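Local coordinates for PAN2-PAN3 deadenylation complex catalytic subunit pan2 (Neurospora crassa, PDB 4CZW), which shortens mRNA poly(A) tails, releasing 5'-AMP, as the exonuclease subunit of the PAN complex, here represented by its probably inactive ubiquitin-protease-like domain and its nuclease domain, at residues His2-Pro7 / Ala377-Ala382; Arg14-Lys19 / Asp366-Gly371; Pro39-Asn44 / Ser52-Met57; Leu269-Thr274 / Lys385-Val390; Gly327-Val332 / Ser340-Thr345. One frame throughout, in Å; residues are numbered along the deposited sequence.

Interaction 1: His2-Pro7 / Ala377-Ala382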
# COMPACT_ATOMS: atom_id res chain seq x y z
N HIS A 2 -6.42 -28.61 -11.03
CA HIS A 2 -5.84 -27.40 -10.43
C HIS A 2 -5.76 -27.51 -8.91
O HIS A 2 -6.38 -28.40 -8.31
CB HIS A 2 -6.63 -26.16 -10.85
CG HIS A 2 -8.11 -26.32 -10.77
ND1 HIS A 2 -8.85 -26.88 -11.78
CD2 HIS A 2 -9.00 -25.97 -9.80
CE1 HIS A 2 -10.13 -26.89 -11.44
NE2 HIS A 2 -10.24 -26.34 -10.24
N TRP A 3 -5.02 -26.59 -8.30
CA TRP A 3 -4.65 -26.67 -6.88
C TRP A 3 -5.83 -26.66 -5.91
O TRP A 3 -5.80 -27.34 -4.89
CB TRP A 3 -3.71 -25.51 -6.54
CG TRP A 3 -2.45 -25.50 -7.35
CD1 TRP A 3 -1.77 -26.59 -7.82
CD2 TRP A 3 -1.72 -24.35 -7.80
NE1 TRP A 3 -0.66 -26.18 -8.53
CE2 TRP A 3 -0.61 -24.81 -8.53
CE3 TRP A 3 -1.90 -22.97 -7.65
CZ2 TRP A 3 0.32 -23.94 -9.11
CZ3 TRP A 3 -0.98 -22.11 -8.22
CH2 TRP A 3 0.12 -22.60 -8.94
N SER A 4 -6.87 -25.88 -6.22
CA SER A 4 -7.99 -25.72 -5.30
C SER A 4 -8.84 -26.98 -5.15
O SER A 4 -9.73 -27.03 -4.29
CB SER A 4 -8.88 -24.56 -5.75
OG SER A 4 -8.19 -23.32 -5.62
N LEU A 5 -8.58 -27.98 -5.97
CA LEU A 5 -9.32 -29.23 -5.92
C LEU A 5 -8.72 -30.20 -4.91
O LEU A 5 -9.32 -31.23 -4.59
CB LEU A 5 -9.37 -29.89 -7.30
CG LEU A 5 -10.08 -29.11 -8.41
CD1 LEU A 5 -10.11 -29.91 -9.70
CD2 LEU A 5 -11.48 -28.73 -7.97
N ARG A 6 -7.54 -29.87 -4.40
CA ARG A 6 -6.86 -30.72 -3.42
C ARG A 6 -7.54 -30.64 -2.06
O ARG A 6 -8.04 -29.58 -1.66
CB ARG A 6 -5.38 -30.33 -3.31
CG ARG A 6 -4.62 -30.31 -4.64
CD ARG A 6 -4.31 -31.70 -5.18
NE ARG A 6 -5.47 -32.33 -5.80
CZ ARG A 6 -5.84 -32.14 -7.06
NH1 ARG A 6 -5.14 -31.33 -7.85
NH2 ARG A 6 -6.92 -32.75 -7.54
N PRO A 7 -7.55 -31.76 -1.32
CA PRO A 7 -8.19 -31.82 0.00
C PRO A 7 -7.48 -30.95 1.03
O PRO A 7 -8.07 -30.58 2.05
CB PRO A 7 -8.09 -33.30 0.38
CG PRO A 7 -6.92 -33.81 -0.40
CD PRO A 7 -6.97 -33.06 -1.70
N ALA A 377 -8.83 -19.32 -9.78
CA ALA A 377 -9.08 -18.09 -9.03
C ALA A 377 -10.52 -18.02 -8.55
O ALA A 377 -10.82 -17.37 -7.55
CB ALA A 377 -8.76 -16.88 -9.89
N LEU A 378 -11.42 -18.71 -9.26
CA LEU A 378 -12.83 -18.70 -8.91
C LEU A 378 -13.27 -20.06 -8.35
O LEU A 378 -14.46 -20.36 -8.29
CB LEU A 378 -13.68 -18.33 -10.13
CG LEU A 378 -13.39 -16.96 -10.74
CD1 LEU A 378 -14.30 -16.69 -11.93
CD2 LEU A 378 -13.52 -15.87 -9.69
N THR A 379 -12.30 -20.87 -7.94
CA THR A 379 -12.59 -22.15 -7.31
C THR A 379 -12.31 -22.08 -5.82
O THR A 379 -11.25 -21.61 -5.40
CB THR A 379 -11.75 -23.29 -7.93
OG1 THR A 379 -11.98 -23.34 -9.34
CG2 THR A 379 -12.13 -24.63 -7.31
N PHE A 380 -13.26 -22.54 -5.02
CA PHE A 380 -13.11 -22.52 -3.57
C PHE A 380 -13.34 -23.90 -2.97
O PHE A 380 -14.07 -24.72 -3.53
CB PHE A 380 -14.06 -21.49 -2.94
CG PHE A 380 -13.84 -20.09 -3.44
CD1 PHE A 380 -12.77 -19.34 -2.97
CD2 PHE A 380 -14.69 -19.53 -4.37
CE1 PHE A 380 -12.57 -18.05 -3.42
CE2 PHE A 380 -14.49 -18.24 -4.83
CZ PHE A 380 -13.42 -17.50 -4.35
N ASN A 381 -12.71 -24.16 -1.83
CA ASN A 381 -12.76 -25.46 -1.19
C ASN A 381 -13.28 -25.35 0.24
O ASN A 381 -12.74 -24.59 1.05
CB ASN A 381 -11.37 -26.11 -1.20
CG ASN A 381 -11.41 -27.59 -0.89
OD1 ASN A 381 -12.06 -28.03 0.06
ND2 ASN A 381 -10.71 -28.38 -1.69
N ALA A 382 -14.32 -26.11 0.55
CA ALA A 382 -14.97 -26.05 1.86
C ALA A 382 -14.05 -26.51 2.99
O ALA A 382 -14.32 -26.27 4.17
CB ALA A 382 -16.24 -26.88 1.86
O HOH W 1 -10.66 -31.30 -2.12

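Interaction 2: Arg14-Lys19 / Asp366-Gly371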
# COMPACT_ATOMS: atom_id res chain seq x y z
N ARG A 14 0.43 -22.45 0.96
CA ARG A 14 0.86 -22.51 2.35
C ARG A 14 1.66 -21.28 2.76
O ARG A 14 2.07 -20.48 1.92
CB ARG A 14 1.69 -23.78 2.59
CG ARG A 14 0.92 -25.06 2.38
CD ARG A 14 1.83 -26.28 2.44
NE ARG A 14 1.15 -27.49 2.00
CZ ARG A 14 1.77 -28.62 1.69
NH1 ARG A 14 3.09 -28.70 1.76
NH2 ARG A 14 1.07 -29.68 1.29
N ILE A 15 1.88 -21.15 4.07
CA ILE A 15 2.63 -20.02 4.62
C ILE A 15 4.09 -20.06 4.19
O ILE A 15 4.78 -21.07 4.35
CB ILE A 15 2.56 -20.00 6.16
CG1 ILE A 15 1.12 -19.80 6.63
CG2 ILE A 15 3.46 -18.90 6.70
CD1 ILE A 15 0.98 -19.58 8.13
N CYS A 16 4.57 -18.94 3.65
CA CYS A 16 5.96 -18.84 3.21
C CYS A 16 6.83 -18.22 4.29
O CYS A 16 6.60 -17.09 4.72
CB CYS A 16 6.04 -18.02 1.92
SG CYS A 16 5.05 -18.68 0.57
N GLU A 17 7.83 -18.98 4.74
CA GLU A 17 8.74 -18.52 5.78
C GLU A 17 9.99 -17.85 5.22
O GLU A 17 10.56 -18.31 4.23
CB GLU A 17 9.15 -19.68 6.69
CG GLU A 17 8.12 -20.05 7.74
CD GLU A 17 8.64 -21.12 8.69
OE1 GLU A 17 9.47 -21.95 8.26
OE2 GLU A 17 8.21 -21.14 9.86
N ILE A 18 10.40 -16.76 5.86
CA ILE A 18 11.66 -16.11 5.53
C ILE A 18 12.76 -16.64 6.45
O ILE A 18 12.64 -16.56 7.67
CB ILE A 18 11.56 -14.58 5.68
CG1 ILE A 18 10.46 -14.02 4.77
CG2 ILE A 18 12.90 -13.93 5.36
CD1 ILE A 18 10.31 -12.52 4.84
N LYS A 19 13.82 -17.18 5.86
CA LYS A 19 14.94 -17.69 6.65
C LYS A 19 16.03 -16.64 6.77
O LYS A 19 16.40 -15.99 5.79
CB LYS A 19 15.49 -18.98 6.04
CG LYS A 19 14.52 -20.15 6.13
CD LYS A 19 15.18 -21.47 5.79
CE LYS A 19 14.24 -22.64 6.07
NZ LYS A 19 14.91 -23.96 5.89
N ASP A 366 1.68 -13.80 -0.14
CA ASP A 366 2.75 -12.97 0.39
C ASP A 366 3.78 -12.66 -0.70
O ASP A 366 3.44 -12.09 -1.73
CB ASP A 366 3.42 -13.63 1.60
CG ASP A 366 2.53 -13.61 2.83
OD1 ASP A 366 1.92 -12.55 3.11
OD2 ASP A 366 2.43 -14.65 3.52
N PHE A 367 5.04 -13.05 -0.47
CA PHE A 367 6.08 -12.77 -1.45
C PHE A 367 6.18 -13.89 -2.49
O PHE A 367 7.06 -13.86 -3.36
CB PHE A 367 7.44 -12.56 -0.76
CG PHE A 367 7.85 -13.69 0.15
CD1 PHE A 367 8.58 -14.76 -0.34
CD2 PHE A 367 7.52 -13.66 1.49
CE1 PHE A 367 8.97 -15.79 0.49
CE2 PHE A 367 7.91 -14.69 2.33
CZ PHE A 367 8.63 -15.76 1.83
N SER A 368 5.28 -14.86 -2.41
CA SER A 368 5.19 -15.91 -3.41
C SER A 368 4.09 -15.59 -4.42
O SER A 368 2.90 -15.69 -4.10
CB SER A 368 4.94 -17.27 -2.76
OG SER A 368 4.85 -18.29 -3.73
N VAL A 369 4.49 -15.19 -5.62
CA VAL A 369 3.54 -14.78 -6.65
C VAL A 369 3.53 -15.76 -7.82
O VAL A 369 4.59 -16.17 -8.31
CB VAL A 369 3.87 -13.37 -7.17
CG1 VAL A 369 2.84 -12.94 -8.21
CG2 VAL A 369 3.92 -12.39 -6.02
N ARG A 370 2.34 -16.14 -8.26
CA ARG A 370 2.19 -17.12 -9.33
C ARG A 370 0.97 -16.82 -10.19
O ARG A 370 -0.06 -16.38 -9.67
CB ARG A 370 2.10 -18.53 -8.74
CG ARG A 370 2.99 -19.56 -9.41
CD ARG A 370 3.14 -20.78 -8.52
NE ARG A 370 4.49 -20.90 -7.98
CZ ARG A 370 4.95 -20.22 -6.92
NH1 ARG A 370 4.15 -19.37 -6.29
NH2 ARG A 370 6.19 -20.40 -6.50
N GLY A 371 1.08 -17.07 -11.49
CA GLY A 371 -0.05 -16.90 -12.39
C GLY A 371 -0.98 -18.09 -12.33
O GLY A 371 -0.52 -19.24 -12.27
O HOH W 2 3.00 -17.05 3.02

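Interaction 3: Pro39-Asn44 / Ser52-Met57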
# COMPACT_ATOMS: atom_id res chain seq x y z
N PRO A 39 5.28 -7.84 -8.03
CA PRO A 39 5.92 -8.12 -6.74
C PRO A 39 4.93 -8.49 -5.65
O PRO A 39 3.78 -8.04 -5.67
CB PRO A 39 6.61 -6.79 -6.42
CG PRO A 39 5.81 -5.76 -7.13
CD PRO A 39 5.37 -6.42 -8.41
N GLY A 40 5.38 -9.30 -4.70
CA GLY A 40 4.56 -9.67 -3.56
C GLY A 40 4.99 -8.90 -2.32
O GLY A 40 5.90 -8.06 -2.39
N LEU A 41 4.35 -9.17 -1.19
CA LEU A 41 4.67 -8.47 0.05
C LEU A 41 5.21 -9.44 1.10
O LEU A 41 4.68 -10.53 1.29
CB LEU A 41 3.44 -7.74 0.58
CG LEU A 41 2.93 -6.58 -0.28
CD1 LEU A 41 1.60 -6.06 0.25
CD2 LEU A 41 3.95 -5.46 -0.33
N GLU A 42 6.27 -9.02 1.78
CA GLU A 42 6.92 -9.85 2.79
C GLU A 42 6.05 -9.96 4.05
O GLU A 42 5.32 -9.03 4.39
CB GLU A 42 8.30 -9.28 3.13
CG GLU A 42 9.21 -9.15 1.92
CD GLU A 42 10.50 -8.41 2.21
OE1 GLU A 42 10.75 -8.10 3.39
OE2 GLU A 42 11.25 -8.13 1.26
N ASN A 43 6.14 -11.09 4.74
CA ASN A 43 5.22 -11.41 5.82
C ASN A 43 5.84 -11.51 7.21
O ASN A 43 5.28 -12.15 8.10
CB ASN A 43 4.49 -12.72 5.51
CG ASN A 43 5.45 -13.87 5.24
OD1 ASN A 43 6.67 -13.72 5.37
ND2 ASN A 43 4.91 -15.02 4.87
N ASN A 44 7.00 -10.89 7.40
CA ASN A 44 7.68 -10.94 8.69
C ASN A 44 7.46 -9.67 9.48
O ASN A 44 8.33 -9.25 10.25
CB ASN A 44 9.17 -11.19 8.49
CG ASN A 44 9.82 -10.14 7.62
OD1 ASN A 44 9.22 -9.64 6.67
ND2 ASN A 44 11.07 -9.80 7.93
N SER A 52 -2.71 -9.25 1.68
CA SER A 52 -3.70 -9.68 0.70
C SER A 52 -4.66 -8.55 0.34
O SER A 52 -5.02 -8.37 -0.82
CB SER A 52 -4.49 -10.88 1.22
OG SER A 52 -3.62 -11.94 1.59
N LEU A 53 -5.06 -7.79 1.35
CA LEU A 53 -5.97 -6.66 1.15
C LEU A 53 -5.29 -5.55 0.36
O LEU A 53 -5.90 -4.95 -0.53
CB LEU A 53 -6.47 -6.13 2.49
CG LEU A 53 -7.36 -4.89 2.42
CD1 LEU A 53 -8.60 -5.16 1.59
CD2 LEU A 53 -7.74 -4.42 3.81
N LEU A 54 -4.03 -5.28 0.69
CA LEU A 54 -3.27 -4.24 0.02
C LEU A 54 -3.09 -4.55 -1.47
O LEU A 54 -3.14 -3.66 -2.31
CB LEU A 54 -1.90 -4.06 0.68
CG LEU A 54 -1.90 -3.51 2.11
CD1 LEU A 54 -0.49 -3.49 2.68
CD2 LEU A 54 -2.52 -2.13 2.15
N GLN A 55 -2.89 -5.83 -1.78
CA GLN A 55 -2.74 -6.27 -3.16
C GLN A 55 -4.03 -6.05 -3.94
O GLN A 55 -4.02 -5.48 -5.03
CB GLN A 55 -2.35 -7.75 -3.22
CG GLN A 55 -0.96 -8.06 -2.66
CD GLN A 55 0.16 -7.70 -3.62
OE1 GLN A 55 -0.07 -7.09 -4.66
NE2 GLN A 55 1.38 -8.08 -3.27
N VAL A 56 -5.14 -6.51 -3.38
CA VAL A 56 -6.45 -6.40 -4.02
C VAL A 56 -6.82 -4.94 -4.27
O VAL A 56 -7.33 -4.60 -5.34
CB VAL A 56 -7.54 -7.08 -3.16
CG1 VAL A 56 -8.91 -6.83 -3.76
CG2 VAL A 56 -7.28 -8.57 -3.05
N MSE A 57 -6.55 -4.09 -3.29
CA MSE A 57 -6.83 -2.66 -3.42
C MSE A 57 -5.93 -2.00 -4.47
O MSE A 57 -6.36 -1.10 -5.19
CB MSE A 57 -6.65 -1.95 -2.08
CG MSE A 57 -7.68 -2.34 -1.03
SE MSE A 57 -7.41 -1.37 0.64
CE MSE A 57 -7.69 0.44 -0.02

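Interaction 4: Leu269-Thr274 / Lys385-Val390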
# COMPACT_ATOMS: atom_id res chain seq x y z
N LEU A 269 -16.93 -6.11 -0.49
CA LEU A 269 -17.91 -7.02 0.09
C LEU A 269 -17.30 -8.01 1.08
O LEU A 269 -16.31 -8.68 0.77
CB LEU A 269 -18.63 -7.79 -1.02
CG LEU A 269 -19.38 -6.97 -2.07
CD1 LEU A 269 -19.93 -7.86 -3.17
CD2 LEU A 269 -20.50 -6.16 -1.42
N CYS A 270 -17.90 -8.09 2.26
CA CYS A 270 -17.51 -9.10 3.25
C CYS A 270 -18.43 -10.31 3.14
O CYS A 270 -19.65 -10.18 3.18
CB CYS A 270 -17.55 -8.52 4.66
SG CYS A 270 -16.26 -7.30 5.01
N THR A 271 -17.83 -11.49 3.00
CA THR A 271 -18.59 -12.71 2.75
C THR A 271 -19.39 -13.17 3.97
O THR A 271 -20.47 -13.73 3.82
CB THR A 271 -17.66 -13.86 2.31
OG1 THR A 271 -16.64 -14.06 3.30
CG2 THR A 271 -17.01 -13.53 0.98
N GLU A 272 -18.84 -12.92 5.16
CA GLU A 272 -19.49 -13.29 6.42
C GLU A 272 -19.83 -14.78 6.48
O GLU A 272 -20.92 -15.16 6.90
CB GLU A 272 -20.75 -12.46 6.64
CG GLU A 272 -20.51 -10.96 6.66
CD GLU A 272 -19.56 -10.54 7.76
OE1 GLU A 272 -20.02 -10.31 8.89
OE2 GLU A 272 -18.34 -10.44 7.49
N ILE A 273 -18.88 -15.62 6.06
CA ILE A 273 -19.06 -17.07 6.12
C ILE A 273 -18.90 -17.57 7.55
O ILE A 273 -17.82 -17.46 8.13
CB ILE A 273 -18.06 -17.79 5.20
CG1 ILE A 273 -18.23 -17.33 3.75
CG2 ILE A 273 -18.23 -19.30 5.31
CD1 ILE A 273 -17.20 -17.90 2.80
N THR A 274 -19.96 -18.14 8.10
CA THR A 274 -19.95 -18.57 9.50
C THR A 274 -20.29 -20.04 9.68
O THR A 274 -19.73 -20.72 10.55
CB THR A 274 -20.93 -17.73 10.34
OG1 THR A 274 -22.24 -17.80 9.76
CG2 THR A 274 -20.49 -16.28 10.40
N LYS A 385 -10.11 -23.56 1.62
CA LYS A 385 -10.07 -22.33 0.83
C LYS A 385 -11.42 -21.62 0.77
O LYS A 385 -12.33 -22.05 0.06
CB LYS A 385 -9.59 -22.63 -0.59
CG LYS A 385 -9.25 -21.38 -1.39
CD LYS A 385 -8.95 -21.69 -2.84
CE LYS A 385 -8.71 -20.42 -3.63
NZ LYS A 385 -8.61 -20.69 -5.09
N MSE A 386 -11.53 -20.52 1.51
CA MSE A 386 -12.76 -19.74 1.55
C MSE A 386 -12.50 -18.24 1.42
O MSE A 386 -11.57 -17.71 2.01
CB MSE A 386 -13.52 -20.02 2.85
CG MSE A 386 -14.31 -21.32 2.84
SE MSE A 386 -15.88 -21.20 1.70
CE MSE A 386 -15.55 -22.71 0.52
N PRO A 387 -13.34 -17.55 0.63
CA PRO A 387 -13.21 -16.11 0.40
C PRO A 387 -13.65 -15.29 1.61
O PRO A 387 -14.61 -15.65 2.29
CB PRO A 387 -14.14 -15.86 -0.79
CG PRO A 387 -15.18 -16.90 -0.66
CD PRO A 387 -14.48 -18.12 -0.11
N VAL A 388 -12.95 -14.19 1.87
CA VAL A 388 -13.27 -13.33 3.00
C VAL A 388 -13.75 -11.96 2.53
O VAL A 388 -14.82 -11.50 2.92
CB VAL A 388 -12.06 -13.14 3.93
CG1 VAL A 388 -12.41 -12.22 5.09
CG2 VAL A 388 -11.57 -14.48 4.45
N VAL A 389 -12.96 -11.32 1.68
CA VAL A 389 -13.32 -10.03 1.10
C VAL A 389 -13.35 -10.11 -0.42
O VAL A 389 -12.40 -10.59 -1.04
CB VAL A 389 -12.35 -8.92 1.54
CG1 VAL A 389 -12.81 -7.57 1.01
CG2 VAL A 389 -12.24 -8.88 3.06
N VAL A 390 -14.44 -9.65 -1.02
CA VAL A 390 -14.58 -9.65 -2.47
C VAL A 390 -14.66 -8.22 -2.99
O VAL A 390 -15.43 -7.41 -2.48
CB VAL A 390 -15.84 -10.43 -2.90
CG1 VAL A 390 -15.99 -10.39 -4.41
CG2 VAL A 390 -15.76 -11.87 -2.41

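Interaction 5: Gly327-Val332 / Ser340-Thr345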
# COMPACT_ATOMS: atom_id res chain seq x y z
N GLY A 327 -10.56 -8.78 -7.49
CA GLY A 327 -9.86 -9.84 -6.79
C GLY A 327 -10.58 -10.33 -5.55
O GLY A 327 -11.71 -9.93 -5.28
N THR A 328 -9.91 -11.19 -4.79
CA THR A 328 -10.51 -11.78 -3.59
C THR A 328 -9.47 -12.04 -2.51
O THR A 328 -8.44 -12.66 -2.76
CB THR A 328 -11.22 -13.11 -3.92
OG1 THR A 328 -12.23 -12.89 -4.92
CG2 THR A 328 -11.86 -13.70 -2.68
N VAL A 329 -9.75 -11.56 -1.30
CA VAL A 329 -8.95 -11.91 -0.13
C VAL A 329 -9.40 -13.28 0.36
O VAL A 329 -10.54 -13.45 0.78
CB VAL A 329 -9.07 -10.88 1.00
CG1 VAL A 329 -8.37 -11.38 2.25
CG2 VAL A 329 -8.49 -9.54 0.55
N VAL A 330 -8.49 -14.26 0.31
CA VAL A 330 -8.85 -15.64 0.59
C VAL A 330 -8.22 -16.18 1.86
O VAL A 330 -7.02 -16.02 2.08
CB VAL A 330 -8.45 -16.55 -0.59
CG1 VAL A 330 -8.84 -17.99 -0.32
CG2 VAL A 330 -9.09 -16.06 -1.88
N ASN A 331 -9.03 -16.82 2.70
CA ASN A 331 -8.53 -17.47 3.91
C ASN A 331 -8.10 -18.90 3.61
O ASN A 331 -8.85 -19.68 3.03
CB ASN A 331 -9.60 -17.46 5.00
CG ASN A 331 -9.08 -18.01 6.32
OD1 ASN A 331 -8.51 -17.29 7.13
ND2 ASN A 331 -9.28 -19.31 6.54
N VAL A 332 -6.87 -19.24 4.01
CA VAL A 332 -6.33 -20.57 3.78
C VAL A 332 -6.04 -21.28 5.09
O VAL A 332 -5.20 -20.83 5.88
CB VAL A 332 -5.05 -20.52 2.93
CG1 VAL A 332 -4.45 -21.91 2.79
CG2 VAL A 332 -5.33 -19.91 1.57
N SER A 340 -4.41 -20.44 10.22
CA SER A 340 -4.95 -19.78 9.03
C SER A 340 -4.07 -18.59 8.64
O SER A 340 -3.49 -17.93 9.49
CB SER A 340 -6.40 -19.33 9.26
OG SER A 340 -6.50 -18.36 10.29
N HIS A 341 -3.97 -18.33 7.34
CA HIS A 341 -3.35 -17.10 6.86
C HIS A 341 -4.02 -16.69 5.55
O HIS A 341 -4.78 -17.46 4.97
CB HIS A 341 -1.84 -17.25 6.67
CG HIS A 341 -1.44 -17.73 5.31
ND1 HIS A 341 -1.64 -19.03 4.89
CD2 HIS A 341 -0.85 -17.09 4.27
CE1 HIS A 341 -1.20 -19.17 3.65
NE2 HIS A 341 -0.71 -18.00 3.25
N LEU A 342 -3.75 -15.47 5.09
CA LEU A 342 -4.47 -14.94 3.94
C LEU A 342 -3.62 -14.83 2.68
O LEU A 342 -2.43 -14.51 2.73
CB LEU A 342 -5.04 -13.56 4.29
CG LEU A 342 -5.79 -13.50 5.62
CD1 LEU A 342 -6.20 -12.07 5.94
CD2 LEU A 342 -7.01 -14.42 5.60
N VAL A 343 -4.25 -15.10 1.54
CA VAL A 343 -3.63 -14.88 0.24
C VAL A 343 -4.56 -14.02 -0.61
O VAL A 343 -5.69 -13.73 -0.20
CB VAL A 343 -3.34 -16.20 -0.50
CG1 VAL A 343 -2.43 -17.09 0.34
CG2 VAL A 343 -4.63 -16.92 -0.84
N ALA A 344 -4.10 -13.61 -1.78
CA ALA A 344 -4.91 -12.78 -2.66
C ALA A 344 -4.90 -13.30 -4.09
O ALA A 344 -3.84 -13.47 -4.69
CB ALA A 344 -4.42 -11.34 -2.62
N THR A 345 -6.09 -13.57 -4.62
CA THR A 345 -6.24 -13.96 -6.02
C THR A 345 -6.81 -12.78 -6.80
O THR A 345 -7.99 -12.45 -6.66
CB THR A 345 -7.14 -15.19 -6.17
OG1 THR A 345 -8.42 -14.93 -5.57
CG2 THR A 345 -6.51 -16.40 -5.50
O HOH W 3 -10.58 -14.48 -7.10
O HOH W 4 -8.71 -16.62 9.62

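Interaction 1: His2-Pro7 / Ala377-Ala382
Ser4, in the short 3-10 turn Trp3-Leu5, and Thr379, in the extended chain leaving helix 374-377, mark the closest backbone approach, their CA atoms 6.2 Å apart. Thr379 fits its methyl into the angle between two side chains: CG2 lies 3.6 Å from Ser4 CB and also reaches the His2 ring at its edge, in the ring plane, 3.9 Å from NE2. Leu5 CG sits over one face of that imidazole, offset toward the rim. With CG anti to the backbone N (chi1 -165°), Asn381 extends its amide toward the C-terminal end of the turn. There ND2 donates to Ser4 O at 3.1 Å, the angle at hydrogen being 161° and the acceptor close to the amide plane. A water accepts from the same ND2 at 3.0 Å and donates to Leu5 O, while Asn381 OD1 accepts from Ala383 N. With an alanine here, Ser4 O would probably lose its amide donor and the water the N-H it accepts from. Ser4 OG turns inward to Glu376 of helix 374-377 and Lys385 of strand 385-394, while Phe380 packs on Met386 and Pro387, so the N-terminal turn rests where this helix passes into this strand.

Interaction 2: Arg14-Lys19 / Asp366-Gly371
Cys16 and Ile18 close on the outer end of the Phe367 ring, and this is the dense part of the contact. Cys16 CB lies 3.4 Å from Phe367 CZ, and Ile18 brings CG1 to 3.6 Å from Phe367 CE2, the two side chains meeting at a slant. The Cys16 sulfur stands above the ring face, 22° off the normal, but at 5.1 Å from the centroid it is a distant sulfur-aromatic contact; SG is nearer to Ser368 CB, at 3.6 Å. A water between Cys16 N and Asp366 OD2 adds a polar link within this buried part, and Asn43 ND2 also bonds to Asp366 OD2. By their backbone angles Asp366 and Phe367 fit the two central residues of a type II' turn, which joins strands 361-365 and 368-371 as a beta hairpin of the ubiquitin-protease-like domain. With chi1 at 55°, CG of Phe367 sits between the backbone N and the carbonyl carbon, and the ring swings out to Cys16 while also meeting Phe30 and Phe33 edge-to-face. The other side is looser: Glu17 is exposed and meets the ring through its carbonyl O, 4.0 Å from Phe367 CZ at the ring edge.

Interaction 3: Pro39-Asn44 / Ser52-Met57
Leu41 and Gln55 meet between the short strand 40-41 and helix 51-58 of the ubiquitin-protease-like domain. The sequence around them resembles the Cys box of ubiquitin-specific proteases, in which the helix follows the catalytic cysteine; Ser48 probably takes that position here, consistent with the predicted lack of protease activity. CB of Gln55 is directed toward the strand but remains beyond contact distance, and CG comes to 4.4 Å from Leu41 CD1. The chain then bends at chi2 (-78°), which carries CD to 4.2 Å from Pro39 O and lays the amide beside the strand backbone. OE1 stays 4.1 Å from Pro39 O. The amide nitrogen NE2 is the working tip, passing 3.6 Å from Gly40 CA and 3.7 Å from Leu41 CG as the leucine and glutamine side chains run antiparallel alongside each other. Next to it, Leu41 and Leu54 lie nearly perpendicular, CD1 of Leu41 standing 4.1 Å from CB of Leu54. Both leucines also pack on helix 81-94, through Leu92 and Leu85 respectively, while Gly40 pairs with strand 99-100. Gln55 NE2 finally donates a weak hydrogen bond to Pro39 O, 3.4 Å long with 161° at the hydrogen.

Interaction 4: Leu269-Thr274 / Lys385-Val390
The antiparallel pairing of strands 266-270 and 385-394, part of a mixed sheet, brings Leu269 and Thr271 against Val388-Val390. Leu269 and Val390 form a hydrogen-bonded pair, Leu269 N to Val390 O and Val390 N to Leu269 O each measuring 2.8 Å; Cys270 and Val389 follow as a non-hydrogen-bonded pair. Beyond them Thr271 N donates to Val388 O at 3.0 Å, nearly straight at 172°. Toward its other neighbour, strand 321-334, strand 385-394 forms a classic beta bulge: Val388, with psi at -53°, and Val389 both face Val329. The sheet probably corresponds to the palm of the ubiquitin-specific protease fold. Where strand 266-270 has ended, the Thr271 hydroxyl lies near two carbonyls. OG1, held between its own backbone N and carbonyl carbon at chi1 56°, is 2.8 Å from Pro387 O and 3.2 Å from Val388 O, and its single proton could serve either. The Thr271 methyl CG2 rests 4.0 Å from Val390 CG2. Farther along, Ile273 lowers CD1 onto the strand, 3.7 Å from the SE of selenomethionine Met386, the two side chains roughly perpendicular. The same CD1 meets Pro387 CD at 4.0 Å, and Trp282 of helix 276-282 packs on both Ile273 and Pro387.

Interaction 5: Gly327-Val332 / Ser340-Thr345
Val330 and Val343 sit at the middle of the pairing, bonded twice through their backbones: Val330 N to Val343 O is 2.9 Å and Val343 N to Val330 O is 3.0 Å. The same two-bond pattern holds for Thr328 with Thr345 and for Val332 with His341. On the face carrying these residues, Val343 CG2 occupies the site between its backbone N and carbonyl carbon (chi1 -58° places CG1 anti to the carbonyl carbon), touching Val330 CB at 3.8 Å and Val332 CG2 at 3.9 Å. These strands form a regular antiparallel beta hairpin, the segment axes approaching to 4.7 Å with 151° between their directions. Each end has a water bridge. One water lies between the hydroxyls of Thr328 and Thr345; the other donates to Asn331 OD1 at 2.6 Å and bonds to Ser340 OG. Asn331 OD1 also lies 3.6 Å from Leu342 CD2. A leucine in place of Asn331 would probably leave that water without its acceptor and break the link to Ser340. Farther out, helix 51-58 sets Ser52 against Val329, Leu342 and Ala344, and Pro130 and Val134 of helix 130-149 meet Leu342. Asn331 and Val329 pair with strand 385-394, whereas Ala344 pairs with Phe364 and His341 NE2 bonds to Asn365 OD1.

Overall arrangement
From the N terminus, interaction 1 opens at His2-Pro7 and returns only at 377-382, a loop spanning most of the ubiquitin-protease-like domain. Interaction 2 lies within it, running from 14-19 to 366-371, and encloses two short closures in series: interaction 3, strand to following helix, and interaction 5, the hairpin. Interaction 4 opens at 269-274 inside both long loops but closes at 385-390, beyond their ends, so it crosses interactions 1 and 2 while containing interaction 5. In space, Asn43 bonds to Cys16 O, tying interaction 3 to interaction 2. Lys385 links interactions 1 and 4, and strands 321-334 and 385-394 join interactions 4 and 5 in one sheet.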